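Local coordinates for 24-sterol C-methyltransferase (Haloferax volcanii, PDB 6F5Z), which is a putative S-adenosylmethionine-dependent methyltransferase that forms a complex with the activator Trm112 and is bound here to S-adenosylhomocysteine, at residues V43-G48 and D105-M110; H23-K28 and D187-I192. All blocks are in the same frame, centred on the assembly; numbering follows the deposited sequence.

Contact 1 of 2, residues V43-G48 and D105-M110; sequences VDLGTG and DHVWSM. With SAH (S-adenosyl-L-homocysteine), chain G.
Val43 and Leu45 are joined to His106 and Trp108 by a parallel ladder of backbone hydrogen bonds: Val43 N to His106 O at 3.0 Å, Trp108 N to Val43 O at 2.9 Å, and Leu45 N to Trp108 O. A fourth bond brings in a side chain. The Ser109 side chain swings away from its own amide nitrogen (chi1 -180°), which carries OG to Leu45 O at 3.0 Å, tilted out of the carbonyl plane, just where strand 41-45 gives way to a loop.

Apolar packing is on the side of the sheet that carries Val43 and Val107, and Leu45 CD1 also meets Val107 CG1 at 3.6 Å. Beside Trp108, Asp44 points the same way, and its OD1 lies in the plane of the indole at the CD1 edge, 3.2 Å away, the carboxylate and ring planes being 74° apart. These are neighbouring central strands of the Rossmann-like methyltransferase fold, and Val43-Gly48 has the glycine-rich turn with which this family typically binds its cofactor.

Further polar links gather at the C-terminal ends of the strands. Thr47 OG1 donates to Asp44 OD2 at 2.6 Å from above the carboxylate plane, while a water accepts from Met110 N and lies within bonding distance of Asp44 OD1 and Leu45 O, its protons shared among more acceptors than it can serve. Replacing Asp44 by alanine is likely to leave the Thr47 hydroxyl without its acceptor and the water less firmly placed. The S-adenosylhomocysteine amino group spans both loop and strand, its N donating to Gly46 O at 2.8 Å and Met110 O at 2.9 Å.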
ATOM      1  N   VAL B  43     -17.351  -1.516  -0.441  1.00 14.28           N
ATOM      2  CA  VAL B  43     -18.034  -2.665   0.163  1.00 14.30           C
ATOM      3  C   VAL B  43     -17.206  -3.087   1.388  1.00 16.24           C
ATOM      4  O   VAL B  43     -15.967  -3.222   1.309  1.00 15.18           O
ATOM      5  CB  VAL B  43     -18.184  -3.828  -0.841  1.00 15.34           C
ATOM      6  CG1 VAL B  43     -18.651  -5.117  -0.128  1.00 15.98           C
ATOM      7  CG2 VAL B  43     -19.180  -3.453  -1.923  1.00 15.23           C
ATOM      8  N   ASP B  44     -17.892  -3.240   2.513  1.00 14.75           N
ATOM      9  CA  ASP B  44     -17.271  -3.643   3.773  1.00 14.37           C
ATOM     10  C   ASP B  44     -17.767  -5.062   4.071  1.00 16.52           C
ATOM     11  O   ASP B  44     -18.982  -5.268   4.307  1.00 16.93           O
ATOM     12  CB  ASP B  44     -17.734  -2.655   4.872  1.00 15.68           C
ATOM     13  CG  ASP B  44     -17.293  -2.940   6.280  1.00 17.93           C
ATOM     14  OD1 ASP B  44     -16.579  -3.950   6.489  1.00 17.10           O
ATOM     15  OD2 ASP B  44     -17.662  -2.149   7.181  1.00 17.14           O
ATOM     16  N   LEU B  45     -16.848  -6.041   3.945  1.00 14.54           N
ATOM     17  CA  LEU B  45     -17.205  -7.444   4.119  1.00 14.27           C
ATOM     18  C   LEU B  45     -17.087  -7.862   5.564  1.00 17.33           C
ATOM     19  O   LEU B  45     -15.977  -7.853   6.106  1.00 15.84           O
ATOM     20  CB  LEU B  45     -16.322  -8.309   3.245  1.00 14.89           C
ATOM     21  CG  LEU B  45     -16.494  -8.126   1.751  1.00 16.25           C
ATOM     22  CD1 LEU B  45     -15.505  -9.024   1.016  1.00 16.78           C
ATOM     23  CD2 LEU B  45     -17.916  -8.463   1.284  1.00 17.14           C
ATOM     24  N   GLY B  46     -18.231  -8.189   6.193  1.00 16.19           N
ATOM     25  CA  GLY B  46     -18.292  -8.539   7.615  1.00 15.19           C
ATOM     26  C   GLY B  46     -18.258  -7.278   8.439  1.00 17.99           C
ATOM     27  O   GLY B  46     -17.471  -7.121   9.368  1.00 18.36           O
ATOM     28  N   THR B  47     -19.179  -6.376   8.124  1.00 15.71           N
ATOM     29  CA  THR B  47     -19.189  -5.009   8.627  1.00 15.52           C
ATOM     30  C   THR B  47     -19.291  -4.866  10.154  1.00 16.56           C
ATOM     31  O   THR B  47     -18.812  -3.874  10.692  1.00 16.91           O
ATOM     32  CB  THR B  47     -20.280  -4.227   7.915  1.00 17.29           C
ATOM     33  OG1 THR B  47     -20.062  -2.823   8.068  1.00 17.79           O
ATOM     34  CG2 THR B  47     -21.686  -4.631   8.331  1.00 18.89           C
ATOM     35  N   GLY B  48     -19.909  -5.850  10.837  1.00 16.79           N
ATOM     36  CA  GLY B  48     -20.049  -5.720  12.282  1.00 17.29           C
ATOM     37  C   GLY B  48     -20.873  -4.483  12.595  1.00 17.25           C
ATOM     38  O   GLY B  48     -21.953  -4.352  12.023  1.00 19.18           O
ATOM     39  N   ASP B 105     -15.454   0.349  -6.086  1.00 14.52           N
ATOM     40  CA  ASP B 105     -14.123   0.965  -6.150  1.00 14.76           C
ATOM     41  C   ASP B 105     -13.134   0.328  -5.184  1.00 15.48           C
ATOM     42  O   ASP B 105     -11.961   0.185  -5.536  1.00 17.84           O
ATOM     43  CB  ASP B 105     -14.216   2.473  -5.887  1.00 15.71           C
ATOM     44  CG  ASP B 105     -15.033   3.200  -6.955  1.00 18.31           C
ATOM     45  OD1 ASP B 105     -14.612   3.194  -8.125  1.00 21.08           O
ATOM     46  OD2 ASP B 105     -16.159   3.633  -6.649  1.00 19.53           O
ATOM     47  N   HIS B 106     -13.585   0.004  -3.939  1.00 13.59           N
ATOM     48  CA  HIS B 106     -12.689  -0.628  -2.976  1.00 14.41           C
ATOM     49  C   HIS B 106     -13.472  -1.551  -2.069  1.00 14.90           C
ATOM     50  O   HIS B 106     -14.675  -1.342  -1.844  1.00 15.61           O
ATOM     51  CB  HIS B 106     -11.973   0.398  -2.081  1.00 16.68           C
ATOM     52  CG  HIS B 106     -11.233   1.439  -2.838  1.00 19.67           C
ATOM     53  ND1 HIS B 106     -11.806   2.686  -3.123  1.00 23.32           N
ATOM     54  CD2 HIS B 106     -10.016   1.360  -3.412  1.00 19.20           C
ATOM     55  CE1 HIS B 106     -10.903   3.319  -3.854  1.00 20.85           C
ATOM     56  NE2 HIS B 106      -9.821   2.577  -4.075  1.00 21.57           N
ATOM     57  N   VAL B 107     -12.781  -2.586  -1.577  1.00 13.48           N
ATOM     58  CA  VAL B 107     -13.391  -3.518  -0.606  1.00 13.46           C
ATOM     59  C   VAL B 107     -12.494  -3.472   0.633  1.00 14.01           C
ATOM     60  O   VAL B 107     -11.258  -3.507   0.537  1.00 14.08           O
ATOM     61  CB  VAL B 107     -13.428  -4.959  -1.185  1.00 14.73           C
ATOM     62  CG1 VAL B 107     -13.914  -5.971  -0.137  1.00 15.61           C
ATOM     63  CG2 VAL B 107     -14.339  -5.016  -2.410  1.00 14.60           C
ATOM     64  N   TRP B 108     -13.136  -3.409   1.814  1.00 12.57           N
ATOM     65  CA  TRP B 108     -12.493  -3.422   3.107  1.00 13.73           C
ATOM     66  C   TRP B 108     -13.007  -4.632   3.876  1.00 14.76           C
ATOM     67  O   TRP B 108     -14.190  -4.958   3.802  1.00 14.39           O
ATOM     68  CB  TRP B 108     -12.926  -2.161   3.898  1.00 13.67           C
ATOM     69  CG  TRP B 108     -12.701  -2.246   5.383  1.00 13.23           C
ATOM     70  CD1 TRP B 108     -13.604  -2.661   6.327  1.00 15.02           C
ATOM     71  CD2 TRP B 108     -11.468  -1.998   6.081  1.00 12.73           C
ATOM     72  NE1 TRP B 108     -13.021  -2.631   7.590  1.00 13.92           N
ATOM     73  CE2 TRP B 108     -11.699  -2.261   7.457  1.00 13.80           C
ATOM     74  CE3 TRP B 108     -10.182  -1.580   5.670  1.00 15.14           C
ATOM     75  CZ2 TRP B 108     -10.724  -2.023   8.432  1.00 15.10           C
ATOM     76  CZ3 TRP B 108      -9.197  -1.388   6.632  1.00 17.06           C
ATOM     77  CH2 TRP B 108      -9.465  -1.653   7.997  1.00 17.14           C
ATOM     78  N   SER B 109     -12.133  -5.278   4.635  1.00 14.08           N
ATOM     79  CA  SER B 109     -12.583  -6.299   5.560  1.00 14.15           C
ATOM     80  C   SER B 109     -11.648  -6.330   6.766  1.00 15.52           C
ATOM     81  O   SER B 109     -10.432  -6.429   6.610  1.00 15.89           O
ATOM     82  CB  SER B 109     -12.700  -7.651   4.874  1.00 14.72           C
ATOM     83  OG  SER B 109     -13.150  -8.643   5.787  1.00 17.21           O
ATOM     84  N   MET B 110     -12.218  -6.276   7.970  1.00 13.36           N
ATOM     85  CA  MET B 110     -11.404  -6.354   9.194  1.00 13.28           C
ATOM     86  C   MET B 110     -11.962  -7.493  10.065  1.00 16.30           C
ATOM     87  O   MET B 110     -13.180  -7.545  10.340  1.00 14.76           O
ATOM     88  CB  MET B 110     -11.482  -5.034   9.985  1.00 15.77           C
ATOM     89  CG  MET B 110     -10.943  -5.096  11.412  1.00 17.63           C
ATOM     90  SD  MET B 110      -9.147  -5.320  11.421  1.00 19.62           S
ATOM     91  CE  MET B 110      -8.754  -5.044  13.163  1.00 17.63           C
TER
HETATM   92  N   SAH G 302     -15.424  -5.845  10.832  1.00 16.14           N
HETATM   93  CA  SAH G 302     -16.023  -5.783  12.192  1.00 16.51           C
HETATM   94  CB  SAH G 302     -16.644  -7.148  12.689  1.00 16.79           C
HETATM   95  CG  SAH G 302     -15.606  -8.254  12.850  1.00 16.66           C
HETATM   96  SD  SAH G 302     -16.392  -9.794  13.453  1.00 18.64           S
HETATM   97  C   SAH G 302     -15.007  -5.282  13.251  1.00 19.61           C
HETATM   98  O   SAH G 302     -13.831  -4.977  12.773  1.00 18.62           O
HETATM   99  OXT SAH G 302     -15.300  -5.174  14.420  1.00 19.41           O
HETATM  100  C5' SAH G 302     -16.698 -10.725  11.932  1.00 18.81           C
HETATM  101  C4' SAH G 302     -17.934 -10.269  11.179  1.00 17.68           C
HETATM  102  O4' SAH G 302     -17.993 -11.014   9.934  1.00 19.14           O
HETATM  103  C3' SAH G 302     -19.217 -10.598  11.952  1.00 20.44           C
HETATM  104  O3' SAH G 302     -20.104  -9.483  12.040  1.00 21.78           O
HETATM  105  C2' SAH G 302     -19.765 -11.833  11.227  1.00 20.64           C
HETATM  106  O2' SAH G 302     -21.181 -11.994  11.282  1.00 20.81           O
HETATM  107  C1' SAH G 302     -19.269 -11.618   9.798  1.00 19.36           C
HETATM  108  N9  SAH G 302     -19.098 -12.847   9.020  1.00 18.34           N
HETATM  109  C8  SAH G 302     -18.340 -13.942   9.358  1.00 20.31           C
HETATM  110  N7  SAH G 302     -18.330 -14.886   8.448  1.00 20.60           N
HETATM  111  C5  SAH G 302     -19.131 -14.377   7.437  1.00 19.08           C
HETATM  112  C6  SAH G 302     -19.530 -14.895   6.184  1.00 22.20           C
HETATM  113  N6  SAH G 302     -19.184 -16.108   5.730  1.00 24.79           N
HETATM  114  N1  SAH G 302     -20.345 -14.130   5.415  1.00 20.34           N
HETATM  115  C2  SAH G 302     -20.748 -12.941   5.885  1.00 17.90           C
HETATM  116  N3  SAH G 302     -20.441 -12.350   7.042  1.00 18.96           N
HETATM  117  C4  SAH G 302     -19.615 -13.122   7.780  1.00 17.93           C
HETATM  118  O   HOH W   1     -15.099  -5.712   7.900  1.00 15.29           O

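Contact 2 of 2, residues H23-K28 and D187-I192; sequences HWHTAK and DLDIDI. With SAH (S-adenosyl-L-homocysteine), chain G.
His25 is gripped on two sides by the loop 187-192, through an in-plane hydrogen bond at its edge and an aliphatic carbon over its face. Its ND1 donates to Asp187 OD2 at 2.8 Å, reaching the syn side of a carboxylate turned 70° from the ring, while Asp189 CB sits 3.6 Å from the centroid of the His25 ring in a CH-pi contact, 8° off the normal.

The other oxygen of Asp187 shapes its own loop: OD1 accepts from the backbone N of Asp189, an Asx turn, and from that of Ile190. One carboxylate thus bonds both within the loop after strand 178-185 and to helix 16-33, whose His23 ND1 donates at the ring edge to OXT of S-adenosylhomocysteine at 2.8 Å. Thr26 CG2 packs against Asp187 CA at 3.8 Å, while its hydroxyl is bonded to Thr218.

Toward the more exposed side, Lys28 extends beyond CG to meet the oncoming Asp189, forming a rather long salt bridge of 3.3 Å from NZ to OD2. One water bridges the same two atoms; another joins Asp189 OD2 to His25 O and Leu188 N.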
ATOM      1  N   HIS B  23     -11.074  -3.147  17.779  1.00 16.37           N
ATOM      2  CA  HIS B  23     -10.542  -3.222  16.423  1.00 14.82           C
ATOM      3  C   HIS B  23     -10.129  -1.880  15.869  1.00 16.89           C
ATOM      4  O   HIS B  23      -9.179  -1.806  15.067  1.00 16.88           O
ATOM      5  CB  HIS B  23     -11.551  -3.911  15.508  1.00 15.64           C
ATOM      6  CG  HIS B  23     -11.780  -5.322  15.951  1.00 17.50           C
ATOM      7  ND1 HIS B  23     -12.947  -5.997  15.652  1.00 18.60           N
ATOM      8  CD2 HIS B  23     -10.995  -6.124  16.713  1.00 19.61           C
ATOM      9  CE1 HIS B  23     -12.832  -7.189  16.227  1.00 18.61           C
ATOM     10  NE2 HIS B  23     -11.676  -7.313  16.866  1.00 20.15           N
ATOM     11  N   TRP B  24     -10.800  -0.794  16.321  1.00 16.03           N
ATOM     12  CA  TRP B  24     -10.433   0.549  15.859  1.00 15.67           C
ATOM     13  C   TRP B  24      -8.978   0.873  16.143  1.00 16.62           C
ATOM     14  O   TRP B  24      -8.361   1.655  15.400  1.00 16.76           O
ATOM     15  CB  TRP B  24     -11.307   1.591  16.590  1.00 16.33           C
ATOM     16  CG  TRP B  24     -11.024   3.006  16.183  1.00 17.47           C
ATOM     17  CD1 TRP B  24     -10.533   4.009  16.975  1.00 20.17           C
ATOM     18  CD2 TRP B  24     -11.274   3.590  14.899  1.00 17.75           C
ATOM     19  NE1 TRP B  24     -10.464   5.185  16.262  1.00 20.16           N
ATOM     20  CE2 TRP B  24     -10.934   4.956  14.986  1.00 21.44           C
ATOM     21  CE3 TRP B  24     -11.790   3.093  13.687  1.00 19.18           C
ATOM     22  CZ2 TRP B  24     -11.042   5.822  13.885  1.00 21.49           C
ATOM     23  CZ3 TRP B  24     -11.890   3.945  12.596  1.00 19.59           C
ATOM     24  CH2 TRP B  24     -11.502   5.285  12.693  1.00 20.37           C
ATOM     25  N   HIS B  25      -8.403   0.304  17.233  1.00 15.79           N
ATOM     26  CA  HIS B  25      -7.009   0.607  17.572  1.00 15.70           C
ATOM     27  C   HIS B  25      -6.063   0.406  16.403  1.00 16.75           C
ATOM     28  O   HIS B  25      -5.092   1.155  16.261  1.00 17.49           O
ATOM     29  CB  HIS B  25      -6.495  -0.291  18.703  1.00 18.04           C
ATOM     30  CG  HIS B  25      -7.234  -0.149  20.001  1.00 20.91           C
ATOM     31  ND1 HIS B  25      -7.070  -1.087  21.010  1.00 23.41           N
ATOM     32  CD2 HIS B  25      -8.142   0.772  20.403  1.00 22.59           C
ATOM     33  CE1 HIS B  25      -7.858  -0.690  22.009  1.00 22.94           C
ATOM     34  NE2 HIS B  25      -8.541   0.401  21.693  1.00 22.75           N
ATOM     35  N   THR B  26      -6.336  -0.613  15.574  1.00 14.95           N
ATOM     36  CA  THR B  26      -5.457  -0.828  14.403  1.00 14.19           C
ATOM     37  C   THR B  26      -6.187  -0.455  13.111  1.00 15.24           C
ATOM     38  O   THR B  26      -5.558   0.007  12.149  1.00 14.94           O
ATOM     39  CB  THR B  26      -4.934  -2.256  14.343  1.00 15.94           C
ATOM     40  OG1 THR B  26      -6.032  -3.165  14.274  1.00 16.67           O
ATOM     41  CG2 THR B  26      -4.037  -2.574  15.534  1.00 16.24           C
ATOM     42  N   ALA B  27      -7.515  -0.700  13.064  1.00 14.63           N
ATOM     43  CA  ALA B  27      -8.287  -0.386  11.839  1.00 15.12           C
ATOM     44  C   ALA B  27      -8.161   1.077  11.453  1.00 16.22           C
ATOM     45  O   ALA B  27      -8.149   1.397  10.252  1.00 16.77           O
ATOM     46  CB  ALA B  27      -9.770  -0.712  12.017  1.00 16.53           C
ATOM     47  N   LYS B  28      -8.053   1.990  12.446  1.00 14.55           N
ATOM     48  CA  LYS B  28      -7.960   3.399  12.079  1.00 14.39           C
ATOM     49  C   LYS B  28      -6.761   3.646  11.167  1.00 16.73           C
ATOM     50  O   LYS B  28      -6.867   4.504  10.273  1.00 18.18           O
ATOM     51  CB  LYS B  28      -7.866   4.266  13.336  1.00 16.75           C
ATOM     52  CG  LYS B  28      -6.623   4.093  14.170  1.00 18.58           C
ATOM     53  CD  LYS B  28      -6.699   4.956  15.455  1.00 25.18           C
ATOM     54  CE  LYS B  28      -5.480   4.776  16.319  1.00 28.24           C
ATOM     55  NZ  LYS B  28      -5.663   5.430  17.643  1.00 34.84           N
ATOM     56  N   ASP B 187      -1.019  -2.400  17.905  1.00 15.14           N
ATOM     57  CA  ASP B 187      -2.087  -1.859  18.734  1.00 15.97           C
ATOM     58  C   ASP B 187      -1.334  -1.212  19.891  1.00 19.00           C
ATOM     59  O   ASP B 187      -0.807  -1.905  20.777  1.00 18.34           O
ATOM     60  CB  ASP B 187      -3.052  -2.945  19.220  1.00 17.40           C
ATOM     61  CG  ASP B 187      -4.134  -2.394  20.129  1.00 17.89           C
ATOM     62  OD1 ASP B 187      -3.940  -1.284  20.677  1.00 18.64           O
ATOM     63  OD2 ASP B 187      -5.187  -3.043  20.258  1.00 19.47           O
ATOM     64  N   LEU B 188      -1.289   0.120  19.872  1.00 17.41           N
ATOM     65  CA  LEU B 188      -0.567   0.893  20.905  1.00 18.56           C
ATOM     66  C   LEU B 188      -1.516   1.375  21.986  1.00 23.43           C
ATOM     67  O   LEU B 188      -1.058   1.943  22.984  1.00 25.81           O
ATOM     68  CB  LEU B 188       0.090   2.120  20.264  1.00 19.40           C
ATOM     69  CG  LEU B 188       1.165   1.868  19.197  1.00 24.08           C
ATOM     70  CD1 LEU B 188       1.816   3.181  18.761  1.00 25.97           C
ATOM     71  CD2 LEU B 188       2.218   0.873  19.651  1.00 24.31           C
ATOM     72  N   ASP B 189      -2.820   1.215  21.784  1.00 20.46           N
ATOM     73  CA  ASP B 189      -3.818   1.739  22.708  1.00 19.67           C
ATOM     74  C   ASP B 189      -4.149   0.815  23.833  1.00 23.31           C
ATOM     75  O   ASP B 189      -4.499   1.279  24.919  1.00 24.32           O
ATOM     76  CB  ASP B 189      -5.105   2.110  21.971  1.00 20.94           C
ATOM     77  CG  ASP B 189      -4.858   3.273  21.043  1.00 33.65           C
ATOM     78  OD1 ASP B 189      -4.404   4.326  21.531  1.00 38.01           O
ATOM     79  OD2 ASP B 189      -5.010   3.094  19.812  1.00 34.41           O
ATOM     80  N   ILE B 190      -4.132  -0.490  23.587  1.00 19.01           N
ATOM     81  CA  ILE B 190      -4.493  -1.415  24.660  1.00 18.09           C
ATOM     82  C   ILE B 190      -3.494  -1.304  25.812  1.00 20.47           C
ATOM     83  O   ILE B 190      -2.277  -1.276  25.595  1.00 19.58           O
ATOM     84  CB  ILE B 190      -4.660  -2.878  24.133  1.00 21.60           C
ATOM     85  CG1 ILE B 190      -5.272  -3.776  25.227  1.00 22.74           C
ATOM     86  CG2 ILE B 190      -3.347  -3.431  23.556  1.00 22.10           C
ATOM     87  CD1 ILE B 190      -5.767  -5.169  24.746  1.00 23.10           C
ATOM     88  N   ASP B 191      -4.033  -1.200  27.041  1.00 21.23           N
ATOM     89  CA  ASP B 191      -3.191  -1.058  28.229  1.00 21.82           C
ATOM     90  C   ASP B 191      -2.513  -2.391  28.549  1.00 23.27           C
ATOM     91  O   ASP B 191      -3.142  -3.449  28.484  1.00 24.17           O
ATOM     92  CB  ASP B 191      -4.064  -0.629  29.433  1.00 24.38           C
ATOM     93  CG  ASP B 191      -3.296  -0.465  30.741  1.00 44.37           C
ATOM     94  OD1 ASP B 191      -2.393   0.400  30.799  1.00 46.06           O
ATOM     95  OD2 ASP B 191      -3.601  -1.206  31.706  1.00 56.74           O
ATOM     96  N   ILE B 192      -1.228  -2.331  28.837  1.00 20.61           N
ATOM     97  CA  ILE B 192      -0.469  -3.520  29.219  1.00 19.05           C
ATOM     98  C   ILE B 192      -0.042  -3.298  30.678  1.00 23.87           C
ATOM     99  O   ILE B 192       0.769  -2.409  30.938  1.00 24.07           O
ATOM    100  CB  ILE B 192       0.714  -3.823  28.280  1.00 20.37           C
ATOM    101  CG1 ILE B 192       0.147  -4.117  26.852  1.00 20.41           C
ATOM    102  CG2 ILE B 192       1.525  -5.047  28.807  1.00 21.99           C
ATOM    103  CD1 ILE B 192       1.179  -4.384  25.840  1.00 22.46           C
TER
HETATM  104  N   SAH G 302     -15.424  -5.845  10.832  1.00 16.14           N
HETATM  105  CA  SAH G 302     -16.023  -5.783  12.192  1.00 16.51           C
HETATM  106  CB  SAH G 302     -16.644  -7.148  12.689  1.00 16.79           C
HETATM  107  CG  SAH G 302     -15.606  -8.254  12.850  1.00 16.66           C
HETATM  108  SD  SAH G 302     -16.392  -9.794  13.453  1.00 18.64           S
HETATM  109  C   SAH G 302     -15.007  -5.282  13.251  1.00 19.61           C
HETATM  110  O   SAH G 302     -13.831  -4.977  12.773  1.00 18.62           O
HETATM  111  OXT SAH G 302     -15.300  -5.174  14.420  1.00 19.41           O
HETATM  112  C5' SAH G 302     -16.698 -10.725  11.932  1.00 18.81           C
HETATM  113  C4' SAH G 302     -17.934 -10.269  11.179  1.00 17.68           C
HETATM  114  O4' SAH G 302     -17.993 -11.014   9.934  1.00 19.14           O
HETATM  115  C3' SAH G 302     -19.217 -10.598  11.952  1.00 20.44           C
HETATM  116  O3' SAH G 302     -20.104  -9.483  12.040  1.00 21.78           O
HETATM  117  C2' SAH G 302     -19.765 -11.833  11.227  1.00 20.64           C
HETATM  118  O2' SAH G 302     -21.181 -11.994  11.282  1.00 20.81           O
HETATM  119  C1' SAH G 302     -19.269 -11.618   9.798  1.00 19.36           C
HETATM  120  N9  SAH G 302     -19.098 -12.847   9.020  1.00 18.34           N
HETATM  121  C8  SAH G 302     -18.340 -13.942   9.358  1.00 20.31           C
HETATM  122  N7  SAH G 302     -18.330 -14.886   8.448  1.00 20.60           N
HETATM  123  C5  SAH G 302     -19.131 -14.377   7.437  1.00 19.08           C
HETATM  124  C6  SAH G 302     -19.530 -14.895   6.184  1.00 22.20           C
HETATM  125  N6  SAH G 302     -19.184 -16.108   5.730  1.00 24.79           N
HETATM  126  N1  SAH G 302     -20.345 -14.130   5.415  1.00 20.34           N
HETATM  127  C2  SAH G 302     -20.748 -12.941   5.885  1.00 17.90           C
HETATM  128  N3  SAH G 302     -20.441 -12.350   7.042  1.00 18.96           N
HETATM  129  C4  SAH G 302     -19.615 -13.122   7.780  1.00 17.93           C
HETATM  130  O   HOH W   2      -3.248   1.704  18.302  1.00 24.08           O
HETATM  131  O   HOH W   3      -7.496   3.955  19.150  1.00 35.32           O

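In the fold
S-adenosylhomocysteine is the common partner of the two contacts, whose centres lie about 19 Å apart. Contact 1 holds its amino group from the sheet, whereas helix 16-33 of contact 2 reaches its carboxylate through His23, so that the amino acid end of the ligand lies between them. Asp69, Tyr51 and Phe94 make further hydrogen bonds to the ligand. The contacts also touch directly: Met110 CE packs 3.5 Å from Thr26 OG1 and 3.8 Å from His23 O, and Trp108 CZ2 lies 3.9 Å from Ala27 CB. Contact 1 is buried in the middle of the sheet, about 6 Å from the chain centre, contact 2 about 15 Å out, both measured from their centres.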